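Cellulose binding protein (Clavibacter michiganensis, PDB 4JJO) probably binds cellulose and loosens plant cell walls, as the two-domain expansin part of a longer protein with predicted cellulase activity. Local coordinates at residues G44-G49 with G131-R136; V102-G107 with Y175-V180; D135-Q140 with L146-T151; V169-Q174 with S196-V201; P182-R185 with I191-T194. All coordinates share one frame; numbering follows the deposited sequence.

Interaction 1: G44-G49 with G131-R136; sequences GAAACG and GNRIDR
This contact belongs to the interface between the two expansin domains, where the type I turn Ala45-Cys48 of the double-psi beta-barrel domain meets Arg133 and its neighbours in the C-terminal domain. Arg133 does most of the touching. Its CG stands beside the backbone N (chi1 -65°), and from there the chain runs extended to NE. The aliphatic part passes close over the turn, with Arg133 CG 3.3 Å from Ala46 O. Further out, the guanidinium lays one face towards the backbone around Ala46 C and Ala47 CA. Each terminal nitrogen lies near one methyl group of the turn. Arg133 NH1 is 3.9 Å from Ala46 CB, and Arg133 NH2 is 4.0 Å from Ala47 CB. No direct hydrogen bond joins the segments. Three waters do that work instead. One donates to Ala46 O (2.7 Å from the water O) and accepts from Ile134 N. A second donates to Asn132 O and, over a longer distance, to Cys48 O. The third donates to Gly49 O and accepts from Gly131 N, 2.9 Å from the water O. The two backbones run nearly antiparallel here, but they stay far enough apart for water to mediate. Within the turn, Cys48 N bonds to Ala45 O at 3.1 Å, and Cys48 is tied by disulfide to Cys23. The segment 44-49 lies between helix 39-42 and strand 51-56, and the segment 131-136 leads into strand 134-141, beside strand 167-173.

Interaction 2: V102-G107 with Y175-V180; sequences VRDPAG and YGRAVV
Arg177 grips Asp104 end-on, one terminal nitrogen to each carboxylate oxygen. Arg177 NH2 reaches Asp104 OD1 at 2.7 Å, and Arg177 NH1 reaches Asp104 OD2 at 3.0 Å. Both bonds are nearly straight and form a salt bridge. The oxygens lie close to the guanidinium plane. Each is met on its syn side, with the nitrogen some 30° out of the carboxylate plane. Next to this pair, the guanidinium of Arg103 lies flat on one face of the Tyr175 ring, the planes only 5° apart. It is a stacked cation-pi contact, with Arg103 CZ 4.0 Å from the ring centroid and Arg103 NH2 3.6 Å from Tyr175 CD1. An extended chain from CG to NE carries the Arg103 group out to the ring. The segment 102-107 is part of the linker that leaves strand 95-101 of the barrel domain and enters strand 111-114 of the C-terminal domain, so both pairs fasten the linker to that domain. A second shell holds the partners in place. Asn132 ND2 donates to Asp104 OD1. Asp173 makes a salt bridge to Arg177 NE through OD2 and accepts a bond from Tyr175 N through OD1.

Interaction 3: D135-Q140 with L146-T151; sequences DRVEIQ and LPLTRT
Ile139 and Leu146, and Val137 and Leu148, meet across an antiparallel beta hairpin, strands 134-141 and 144-150 of the C-terminal domain's sheet. Three backbone hydrogen bonds join the two segments. Ile139 and Leu146 form a hydrogen-bonded pair: Ile139 N donates to Leu146 O at 2.9 Å, and Leu146 N donates to Ile139 O at 2.8 Å. Two residues along each strand, Leu148 N donates to Val137 O at 2.8 Å. Between them Glu138 faces Pro147 in a non-hydrogen-bonded pair, so the proline costs no bond to this strand. A CA-H...O contact joins Glu138 CA to Leu146 O.

Apolar contacts gather at Leu148. Leu148 CD1 rests 3.6 Å from Val137 CG1, and both Leu148 methyl groups touch Ile139, with Leu148 CD2 4.0 Å from Ile139 CD1. Leu125 of strand 124-128 and Trp156 of strand 156-157 also pack on Leu148. On the other side of the sheet, Glu138 CG lies along Pro147, 4.0 Å from Pro147 CA.

Polar contacts lie at the far end, where the strands draw apart. Arg150 is bent at chi3 (-56°), which turns its guanidinium back towards strand 134-141. Its NH2 bonds directly to Ile134 O. The same NH2 also donates to a water 3.1 Å away, lying in the guanidinium plane, and that water in turn donates to Asp135 O.

Interaction 4: V169-Q174 with S196-V201; sequences VKVTDQ and SRFYPV
The first torsions of Asp173 and Phe198 bring the two side chains together. Asp173 CG sits between the backbone N and the carbonyl carbon (chi1 69°), which swings the carboxylate towards the ring. Phe198 CG lies anti to its carbonyl carbon (chi1 -75°), and this sends the ring in against strand 167-173. Asp173 CB lies over one face of the ring. The two side chains run past each other in opposite directions, with Asp173 OD2 3.4 Å from Phe198 CD1 and the carboxylate and ring planes 25° apart. Val171 approaches differently. Its carbonyl oxygen is at the ring edge, near the plane, with Val171 O 3.4 Å from Phe198 CE1. The Val171 and Phe198 side chains cross at about a right angle, and Val171 CG1 lies 3.8 Å from Phe198 CZ. Val179 of strand 178-184 also packs on the ring. In this way the C-terminal tail, after strand 191-193, lays an aromatic side chain over strands of the C-terminal domain's beta sandwich. No hydrogen bond joins the two segments. The carboxylate of Asp173 has Arg177 NE as its salt-bridge partner, which probably offsets the cost of holding an anion beside the ring, and the edge C-H groups probably suit the carbonyl oxygen of Val171.

Interaction 5: P182-R185 with I191-T194; sequences PGLR and IQRT
Gln192 is where the segment 191-194 meets 182-185, and its amide bonds both the backbone N and the backbone O of Arg185. Gln192 OE1 accepts from Arg185 N at 2.9 Å. The bond is almost straight, and it uses a lone pair of the amide oxygen, in the carbonyl plane. Gln192 NE2 gives a hydrogen to Arg185 O, also at 2.9 Å, but less directly: the N-H...O angle is 152° and the donor is tilted from the carbonyl plane. With CG anti to the carbonyl carbon and an extended chain beyond it, the amide spans the gap to this neighbour. The oxygen also touches side-chain and CA atoms. Gln192 OE1 lies 3.6 Å from Leu184 CA and 3.8 Å from Leu184 CD2. The guanidinium of Arg185 presents a face to it, offset towards the rim, with Arg185 NH1 3.8 Å from Gln192 OE1. That guanidinium has a salt-bridge partner in Glu190.

Two residues on, Thr194 has its CB directed towards 182-185. Thr194 CG2 grazes Leu184 CD2 at 4.4 Å, while Thr194 OG1 bonds to Val110 O and Ser196 N. Leu184 also packs on Ile112 and Val169. Gly183 and Leu184 both face Leu167 in a G1 beta bulge, where strand 178-184 turns a corner. Strands 178-184 and 191-193 are the outermost strands of the antiparallel sheet. The buried Gln192 amide bonds the N and O of Arg185 much as a neighbouring strand would, so its oxygen and one N-H of NE2 are both engaged by main-chain atoms.

Interactions 1 and 2 join the two domains, while 3, 4 and 5 lie within the C-terminal domain or its tail. All five reach its antiparallel sheet. Interactions 2 and 4 are neighbours, with centres about 5 Å apart, and Tyr199 OH bonds to Pro105 O between them. Interactions 1 and 2 are about 10 Å apart and cross along the chain. Interactions 1 and 3 share Asp135 and Arg136 on strand 134-141. Along the chain, interaction 3 is nested inside the loop closed by interaction 2, and interaction 5 inside that closed by interaction 4. Turn, linker and C-terminal tail thus meet round one end of the sandwich, consistent with a fixed domain arrangement.

Interaction 1: G44-G49 with G131-R136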
# COMPACT_ATOMS: atom_id res chain seq x y z
N GLY A 44 3.24 -2.85 -10.65
CA GLY A 44 3.83 -4.00 -9.99
C GLY A 44 3.71 -3.91 -8.48
O GLY A 44 4.60 -4.37 -7.75
N ALA A 45 2.62 -3.30 -8.02
CA ALA A 45 2.32 -3.15 -6.60
C ALA A 45 3.05 -1.98 -5.94
O ALA A 45 2.92 -1.76 -4.74
CB ALA A 45 2.59 -4.45 -5.85
N ALA A 46 3.82 -1.23 -6.72
CA ALA A 46 4.55 -0.08 -6.17
C ALA A 46 3.58 1.02 -5.72
O ALA A 46 3.92 1.85 -4.88
CB ALA A 46 5.53 0.46 -7.19
N ALA A 47 2.38 1.02 -6.27
CA ALA A 47 1.37 2.00 -5.90
C ALA A 47 0.66 1.62 -4.60
O ALA A 47 -0.03 2.45 -4.00
CB ALA A 47 0.35 2.17 -7.02
N CYS A 48 0.82 0.38 -4.17
CA CYS A 48 0.15 -0.09 -2.96
C CYS A 48 0.48 0.81 -1.77
O CYS A 48 1.63 1.18 -1.56
CB CYS A 48 0.54 -1.53 -2.65
SG CYS A 48 -0.11 -2.70 -3.85
N GLY A 49 -0.55 1.15 -1.00
CA GLY A 49 -0.39 1.93 0.21
C GLY A 49 -0.45 3.43 -0.02
O GLY A 49 -0.60 4.20 0.94
N GLY A 131 3.18 5.85 3.21
CA GLY A 131 2.49 7.01 2.68
C GLY A 131 2.73 7.23 1.20
O GLY A 131 1.81 7.53 0.44
N ASN A 132 3.99 7.08 0.77
CA ASN A 132 4.35 7.23 -0.63
C ASN A 132 4.86 5.89 -1.17
O ASN A 132 4.81 4.88 -0.47
CB ASN A 132 5.42 8.31 -0.79
CG ASN A 132 5.03 9.62 -0.13
OD1 ASN A 132 4.22 10.38 -0.66
ND2 ASN A 132 5.62 9.89 1.03
N ARG A 133 5.35 5.89 -2.40
CA ARG A 133 5.93 4.68 -2.97
C ARG A 133 7.24 4.34 -2.28
O ARG A 133 8.01 5.22 -1.91
CB ARG A 133 6.17 4.82 -4.48
CG ARG A 133 4.90 4.97 -5.30
CD ARG A 133 5.14 4.63 -6.77
NE ARG A 133 3.92 4.72 -7.56
CZ ARG A 133 3.78 4.25 -8.80
NH1 ARG A 133 4.80 3.64 -9.40
NH2 ARG A 133 2.63 4.38 -9.43
N ILE A 134 7.48 3.04 -2.11
CA ILE A 134 8.71 2.55 -1.51
C ILE A 134 9.65 2.13 -2.63
O ILE A 134 9.26 1.39 -3.53
CB ILE A 134 8.42 1.36 -0.57
CG1 ILE A 134 7.66 1.84 0.67
CG2 ILE A 134 9.71 0.67 -0.17
CD1 ILE A 134 7.14 0.72 1.54
N ASP A 135 10.89 2.60 -2.57
CA ASP A 135 11.86 2.32 -3.62
C ASP A 135 12.59 1.00 -3.36
O ASP A 135 12.82 0.21 -4.27
CB ASP A 135 12.88 3.45 -3.74
CG ASP A 135 13.90 3.20 -4.83
OD1 ASP A 135 13.62 3.54 -6.00
OD2 ASP A 135 14.99 2.67 -4.52
N ARG A 136 12.96 0.77 -2.10
CA ARG A 136 13.63 -0.47 -1.74
C ARG A 136 13.49 -0.81 -0.27
O ARG A 136 13.25 0.05 0.57
CB ARG A 136 15.12 -0.42 -2.13
CG ARG A 136 15.83 0.88 -1.78
CD ARG A 136 17.22 0.88 -2.38
NE ARG A 136 18.14 1.77 -1.68
CZ ARG A 136 18.24 3.08 -1.88
NH1 ARG A 136 17.45 3.68 -2.77
NH2 ARG A 136 19.11 3.79 -1.19
O HOH W 1 5.64 1.04 -2.92
O HOH W 2 3.52 2.82 0.54
O HOH W 3 0.93 4.07 3.26

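Interaction 2: V102-G107 with Y175-V180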
# COMPACT_ATOMS: atom_id res chain seq x y z
N VAL A 102 -1.50 11.67 -3.60
CA VAL A 102 -1.20 12.52 -2.47
C VAL A 102 0.25 12.36 -2.05
O VAL A 102 0.74 11.25 -1.88
CB VAL A 102 -2.09 12.18 -1.26
CG1 VAL A 102 -1.73 13.06 -0.07
CG2 VAL A 102 -3.56 12.34 -1.62
N ARG A 103 0.94 13.49 -1.89
CA ARG A 103 2.30 13.46 -1.36
C ARG A 103 2.26 13.57 0.16
O ARG A 103 1.55 14.41 0.70
CB ARG A 103 3.14 14.60 -1.95
CG ARG A 103 4.62 14.47 -1.65
CD ARG A 103 5.46 15.46 -2.45
NE ARG A 103 6.87 15.35 -2.10
CZ ARG A 103 7.87 15.85 -2.84
NH1 ARG A 103 7.62 16.48 -3.98
NH2 ARG A 103 9.12 15.70 -2.43
N ASP A 104 3.03 12.71 0.82
CA ASP A 104 3.13 12.69 2.28
C ASP A 104 1.77 12.83 2.96
O ASP A 104 1.55 13.77 3.72
CB ASP A 104 4.06 13.80 2.77
CG ASP A 104 5.48 13.62 2.28
OD1 ASP A 104 5.75 12.58 1.65
OD2 ASP A 104 6.32 14.51 2.53
N PRO A 105 0.85 11.89 2.68
CA PRO A 105 -0.47 11.86 3.32
C PRO A 105 -0.37 11.63 4.82
O PRO A 105 0.47 10.84 5.27
CB PRO A 105 -1.15 10.67 2.66
CG PRO A 105 -0.04 9.79 2.23
CD PRO A 105 1.04 10.73 1.78
N ALA A 106 -1.21 12.30 5.59
CA ALA A 106 -1.31 12.04 7.02
C ALA A 106 -1.69 10.59 7.24
O ALA A 106 -2.48 10.02 6.49
CB ALA A 106 -2.34 12.95 7.65
N GLY A 107 -1.11 9.99 8.28
CA GLY A 107 -1.41 8.61 8.62
C GLY A 107 -0.61 8.16 9.82
O GLY A 107 0.12 8.95 10.42
N TYR A 175 11.48 9.23 -2.49
CA TYR A 175 12.13 10.53 -2.38
C TYR A 175 13.48 10.43 -1.68
O TYR A 175 14.08 11.44 -1.32
CB TYR A 175 11.21 11.51 -1.67
CG TYR A 175 9.91 11.73 -2.42
CD1 TYR A 175 9.91 12.40 -3.63
CD2 TYR A 175 8.70 11.27 -1.92
CE1 TYR A 175 8.74 12.60 -4.33
CE2 TYR A 175 7.53 11.46 -2.62
CZ TYR A 175 7.55 12.13 -3.82
OH TYR A 175 6.38 12.32 -4.51
N GLY A 176 13.95 9.20 -1.48
CA GLY A 176 15.29 8.95 -0.97
C GLY A 176 15.37 8.97 0.55
O GLY A 176 16.46 8.83 1.12
N ARG A 177 14.23 9.14 1.21
CA ARG A 177 14.19 9.17 2.66
C ARG A 177 14.17 7.76 3.21
O ARG A 177 13.47 6.90 2.71
CB ARG A 177 12.96 9.94 3.13
CG ARG A 177 12.88 11.35 2.56
CD ARG A 177 11.61 12.07 2.99
NE ARG A 177 10.42 11.44 2.44
CZ ARG A 177 9.22 12.02 2.39
NH1 ARG A 177 9.04 13.24 2.87
NH2 ARG A 177 8.20 11.36 1.87
N ALA A 178 14.96 7.52 4.26
CA ALA A 178 15.10 6.19 4.82
C ALA A 178 14.71 6.13 6.29
O ALA A 178 14.96 7.06 7.05
CB ALA A 178 16.53 5.70 4.65
N VAL A 179 14.10 5.01 6.67
CA VAL A 179 13.89 4.69 8.07
C VAL A 179 14.55 3.36 8.38
O VAL A 179 14.48 2.42 7.58
CB VAL A 179 12.40 4.60 8.46
CG1 VAL A 179 11.73 5.97 8.34
CG2 VAL A 179 11.67 3.57 7.61
N VAL A 180 15.21 3.28 9.53
CA VAL A 180 15.82 2.04 9.98
C VAL A 180 15.04 1.52 11.18
O VAL A 180 14.86 2.24 12.17
CB VAL A 180 17.30 2.24 10.36
CG1 VAL A 180 17.87 0.98 10.98
CG2 VAL A 180 18.10 2.65 9.13

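Interaction 3: D135-Q140 with L146-T151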
# COMPACT_ATOMS: atom_id res chain seq x y z
N ASP A 135 10.89 2.60 -2.57
CA ASP A 135 11.86 2.32 -3.62
C ASP A 135 12.59 1.00 -3.36
O ASP A 135 12.82 0.21 -4.27
CB ASP A 135 12.88 3.45 -3.74
CG ASP A 135 13.90 3.20 -4.83
OD1 ASP A 135 13.62 3.54 -6.00
OD2 ASP A 135 14.99 2.67 -4.52
N ARG A 136 12.96 0.77 -2.10
CA ARG A 136 13.63 -0.47 -1.74
C ARG A 136 13.49 -0.81 -0.27
O ARG A 136 13.25 0.05 0.57
CB ARG A 136 15.12 -0.42 -2.13
CG ARG A 136 15.83 0.88 -1.78
CD ARG A 136 17.22 0.88 -2.38
NE ARG A 136 18.14 1.77 -1.68
CZ ARG A 136 18.24 3.08 -1.88
NH1 ARG A 136 17.45 3.68 -2.77
NH2 ARG A 136 19.11 3.79 -1.19
N VAL A 137 13.64 -2.10 0.02
CA VAL A 137 13.55 -2.62 1.38
C VAL A 137 14.73 -3.56 1.59
O VAL A 137 14.97 -4.45 0.77
CB VAL A 137 12.23 -3.39 1.60
CG1 VAL A 137 12.21 -4.05 2.97
CG2 VAL A 137 11.04 -2.46 1.43
N GLU A 138 15.46 -3.36 2.68
CA GLU A 138 16.65 -4.16 2.96
C GLU A 138 16.64 -4.72 4.38
O GLU A 138 16.14 -4.08 5.30
CB GLU A 138 17.91 -3.30 2.77
CG GLU A 138 18.16 -2.84 1.35
CD GLU A 138 19.16 -1.70 1.28
OE1 GLU A 138 18.83 -0.60 1.77
OE2 GLU A 138 20.27 -1.91 0.75
N ILE A 139 17.20 -5.91 4.54
CA ILE A 139 17.38 -6.51 5.85
C ILE A 139 18.87 -6.57 6.19
O ILE A 139 19.69 -6.91 5.34
CB ILE A 139 16.79 -7.93 5.92
CG1 ILE A 139 15.27 -7.87 5.75
CG2 ILE A 139 17.14 -8.59 7.25
CD1 ILE A 139 14.59 -9.23 5.79
N GLN A 140 19.20 -6.26 7.43
CA GLN A 140 20.59 -6.21 7.85
C GLN A 140 21.21 -7.60 7.89
O GLN A 140 20.61 -8.54 8.40
CB GLN A 140 20.72 -5.54 9.23
CG GLN A 140 22.14 -5.16 9.59
CD GLN A 140 22.20 -4.00 10.57
OE1 GLN A 140 21.39 -3.90 11.49
NE2 GLN A 140 23.16 -3.10 10.36
N LEU A 146 20.94 -6.88 2.87
CA LEU A 146 20.39 -7.78 1.86
C LEU A 146 19.13 -7.15 1.27
O LEU A 146 18.17 -6.89 1.99
CB LEU A 146 20.06 -9.13 2.48
CG LEU A 146 19.53 -10.19 1.51
CD1 LEU A 146 20.64 -10.70 0.61
CD2 LEU A 146 18.88 -11.34 2.27
N PRO A 147 19.13 -6.90 -0.05
CA PRO A 147 17.98 -6.27 -0.70
C PRO A 147 16.84 -7.24 -0.96
O PRO A 147 17.07 -8.36 -1.42
CB PRO A 147 18.57 -5.77 -2.02
CG PRO A 147 19.66 -6.73 -2.32
CD PRO A 147 20.24 -7.14 -1.00
N LEU A 148 15.62 -6.81 -0.67
CA LEU A 148 14.45 -7.64 -0.91
C LEU A 148 13.85 -7.37 -2.28
O LEU A 148 14.09 -6.32 -2.89
CB LEU A 148 13.39 -7.41 0.18
CG LEU A 148 13.84 -7.61 1.63
CD1 LEU A 148 12.65 -7.56 2.57
CD2 LEU A 148 14.59 -8.92 1.78
N THR A 149 13.07 -8.33 -2.76
CA THR A 149 12.45 -8.26 -4.08
C THR A 149 10.99 -7.87 -3.94
O THR A 149 10.25 -8.48 -3.17
CB THR A 149 12.55 -9.62 -4.78
OG1 THR A 149 13.93 -9.95 -5.00
CG2 THR A 149 11.82 -9.61 -6.12
N ARG A 150 10.57 -6.84 -4.67
CA ARG A 150 9.19 -6.39 -4.63
C ARG A 150 8.29 -7.37 -5.37
O ARG A 150 8.46 -7.58 -6.57
CB ARG A 150 9.05 -5.00 -5.26
CG ARG A 150 7.66 -4.39 -5.10
CD ARG A 150 7.34 -3.36 -6.18
NE ARG A 150 8.32 -2.28 -6.27
CZ ARG A 150 8.32 -1.19 -5.50
NH1 ARG A 150 7.40 -1.02 -4.56
NH2 ARG A 150 9.25 -0.26 -5.68
N THR A 151 7.33 -7.96 -4.66
CA THR A 151 6.34 -8.82 -5.30
C THR A 151 5.23 -7.96 -5.88
O THR A 151 5.10 -6.78 -5.55
CB THR A 151 5.71 -9.82 -4.31
OG1 THR A 151 4.82 -9.14 -3.43
CG2 THR A 151 6.77 -10.56 -3.51
O HOH W 4 11.81 0.41 -7.26

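Interaction 4: V169-Q174 with S196-V201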
# COMPACT_ATOMS: atom_id res chain seq x y z
N VAL A 169 15.42 -3.62 9.64
CA VAL A 169 14.92 -3.39 8.29
C VAL A 169 15.07 -1.93 7.89
O VAL A 169 14.66 -1.03 8.62
CB VAL A 169 13.43 -3.78 8.18
CG1 VAL A 169 12.90 -3.49 6.78
CG2 VAL A 169 13.23 -5.24 8.55
N LYS A 170 15.67 -1.71 6.72
CA LYS A 170 15.80 -0.37 6.18
C LYS A 170 14.86 -0.17 5.01
O LYS A 170 14.91 -0.90 4.02
CB LYS A 170 17.23 -0.10 5.74
CG LYS A 170 17.42 1.29 5.15
CD LYS A 170 18.82 1.81 5.38
CE LYS A 170 19.86 0.91 4.75
NZ LYS A 170 21.23 1.45 4.95
N VAL A 171 14.00 0.83 5.13
CA VAL A 171 13.04 1.16 4.09
C VAL A 171 13.32 2.56 3.55
O VAL A 171 13.33 3.54 4.29
CB VAL A 171 11.60 1.09 4.61
CG1 VAL A 171 10.61 1.28 3.48
CG2 VAL A 171 11.36 -0.24 5.31
N THR A 172 13.55 2.63 2.24
CA THR A 172 13.84 3.89 1.57
C THR A 172 12.69 4.21 0.61
O THR A 172 12.31 3.36 -0.19
CB THR A 172 15.15 3.80 0.76
OG1 THR A 172 16.20 3.28 1.59
CG2 THR A 172 15.56 5.17 0.23
N ASP A 173 12.15 5.42 0.69
CA ASP A 173 11.00 5.77 -0.14
C ASP A 173 11.44 6.41 -1.45
O ASP A 173 12.63 6.64 -1.68
CB ASP A 173 10.01 6.66 0.62
CG ASP A 173 10.56 8.06 0.90
OD1 ASP A 173 11.56 8.47 0.28
OD2 ASP A 173 9.95 8.76 1.74
N GLN A 174 10.47 6.70 -2.31
CA GLN A 174 10.74 7.22 -3.65
C GLN A 174 11.48 8.56 -3.64
O GLN A 174 12.02 8.98 -4.66
CB GLN A 174 9.43 7.37 -4.42
CG GLN A 174 8.41 8.29 -3.77
CD GLN A 174 7.15 8.44 -4.58
OE1 GLN A 174 6.06 8.06 -4.14
NE2 GLN A 174 7.27 8.99 -5.78
N SER A 196 8.68 4.97 13.88
CA SER A 196 9.29 5.68 12.75
C SER A 196 8.28 6.27 11.78
O SER A 196 7.20 5.72 11.54
CB SER A 196 10.25 4.76 12.01
OG SER A 196 11.38 4.46 12.82
N ARG A 197 8.65 7.42 11.22
CA ARG A 197 7.87 8.11 10.20
C ARG A 197 8.82 8.65 9.14
O ARG A 197 9.96 8.99 9.44
CB ARG A 197 7.11 9.29 10.82
CG ARG A 197 5.90 8.91 11.65
CD ARG A 197 5.24 10.15 12.22
NE ARG A 197 4.15 9.82 13.14
CZ ARG A 197 2.90 9.55 12.76
NH1 ARG A 197 2.57 9.57 11.47
NH2 ARG A 197 1.98 9.26 13.67
N PHE A 198 8.34 8.72 7.90
CA PHE A 198 9.12 9.32 6.82
C PHE A 198 8.97 10.84 6.83
O PHE A 198 9.80 11.55 6.27
CB PHE A 198 8.67 8.77 5.46
CG PHE A 198 9.14 7.37 5.20
CD1 PHE A 198 10.41 7.14 4.70
CD2 PHE A 198 8.32 6.29 5.45
CE1 PHE A 198 10.85 5.86 4.45
CE2 PHE A 198 8.76 5.00 5.20
CZ PHE A 198 10.02 4.79 4.70
N TYR A 199 7.91 11.32 7.48
CA TYR A 199 7.63 12.75 7.56
C TYR A 199 6.74 13.02 8.78
O TYR A 199 6.04 12.13 9.25
CB TYR A 199 6.94 13.23 6.28
CG TYR A 199 5.82 12.33 5.83
CD1 TYR A 199 4.51 12.56 6.24
CD2 TYR A 199 6.06 11.25 4.99
CE1 TYR A 199 3.48 11.74 5.83
CE2 TYR A 199 5.03 10.42 4.58
CZ TYR A 199 3.75 10.67 5.00
OH TYR A 199 2.72 9.85 4.59
N PRO A 200 6.77 14.26 9.30
CA PRO A 200 6.08 14.57 10.56
C PRO A 200 4.56 14.66 10.47
O PRO A 200 3.99 14.84 9.40
CB PRO A 200 6.64 15.94 10.94
CG PRO A 200 7.11 16.54 9.67
CD PRO A 200 7.57 15.40 8.81
N VAL A 201 3.93 14.52 11.64
CA VAL A 201 2.54 14.89 11.82
C VAL A 201 2.50 16.40 12.07
O VAL A 201 3.44 16.95 12.64
CB VAL A 201 1.91 14.19 13.04
CG1 VAL A 201 2.09 12.68 12.96
CG2 VAL A 201 2.51 14.73 14.34

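Interaction 5: P182-R185 with I191-T194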
# COMPACT_ATOMS: atom_id res chain seq x y z
N PRO A 182 14.88 -1.24 13.94
CA PRO A 182 15.54 -2.30 14.71
C PRO A 182 14.59 -3.11 15.58
O PRO A 182 13.47 -2.69 15.87
CB PRO A 182 16.49 -1.51 15.62
CG PRO A 182 15.79 -0.23 15.84
CD PRO A 182 15.08 0.09 14.55
N GLY A 183 15.04 -4.29 15.99
CA GLY A 183 14.36 -5.06 17.01
C GLY A 183 13.12 -5.79 16.54
O GLY A 183 12.35 -6.29 17.35
N LEU A 184 12.93 -5.85 15.23
CA LEU A 184 11.78 -6.55 14.67
C LEU A 184 11.92 -8.04 14.89
O LEU A 184 13.02 -8.59 14.86
CB LEU A 184 11.64 -6.24 13.18
CG LEU A 184 11.31 -4.79 12.84
CD1 LEU A 184 11.29 -4.60 11.34
CD2 LEU A 184 9.98 -4.38 13.45
N ARG A 185 10.79 -8.70 15.13
CA ARG A 185 10.79 -10.13 15.41
C ARG A 185 10.35 -10.94 14.20
O ARG A 185 9.60 -10.45 13.36
CB ARG A 185 9.87 -10.43 16.59
CG ARG A 185 10.38 -9.88 17.91
CD ARG A 185 9.35 -9.95 19.02
NE ARG A 185 8.30 -8.95 18.86
CZ ARG A 185 7.09 -9.17 18.35
NH1 ARG A 185 6.23 -8.17 18.26
NH2 ARG A 185 6.74 -10.38 17.94
N ILE A 191 1.24 -7.59 12.93
CA ILE A 191 1.51 -6.21 12.55
C ILE A 191 2.37 -5.58 13.62
O ILE A 191 1.91 -5.30 14.73
CB ILE A 191 0.21 -5.40 12.38
CG1 ILE A 191 -0.65 -6.00 11.26
CG2 ILE A 191 0.53 -3.95 12.07
CD1 ILE A 191 -2.05 -5.43 11.18
N GLN A 192 3.64 -5.36 13.29
CA GLN A 192 4.61 -4.80 14.22
C GLN A 192 4.76 -3.31 13.99
O GLN A 192 5.45 -2.87 13.07
CB GLN A 192 5.97 -5.48 14.08
CG GLN A 192 5.97 -6.94 14.48
CD GLN A 192 7.35 -7.56 14.40
OE1 GLN A 192 8.24 -7.23 15.18
NE2 GLN A 192 7.54 -8.45 13.44
N ARG A 193 4.10 -2.53 14.84
CA ARG A 193 4.12 -1.08 14.73
C ARG A 193 5.42 -0.51 15.27
O ARG A 193 5.96 -1.00 16.26
CB ARG A 193 2.93 -0.50 15.49
CG ARG A 193 1.62 -1.10 15.03
CD ARG A 193 0.41 -0.53 15.71
NE ARG A 193 -0.78 -0.79 14.90
CZ ARG A 193 -1.49 -1.91 14.94
NH1 ARG A 193 -1.16 -2.90 15.76
NH2 ARG A 193 -2.54 -2.04 14.15
N THR A 194 5.94 0.52 14.60
CA THR A 194 7.16 1.18 15.04
C THR A 194 6.90 2.65 15.35
O THR A 194 5.79 3.15 15.17
CB THR A 194 8.28 1.10 13.99
OG1 THR A 194 8.09 2.11 12.98
CG2 THR A 194 8.33 -0.27 13.34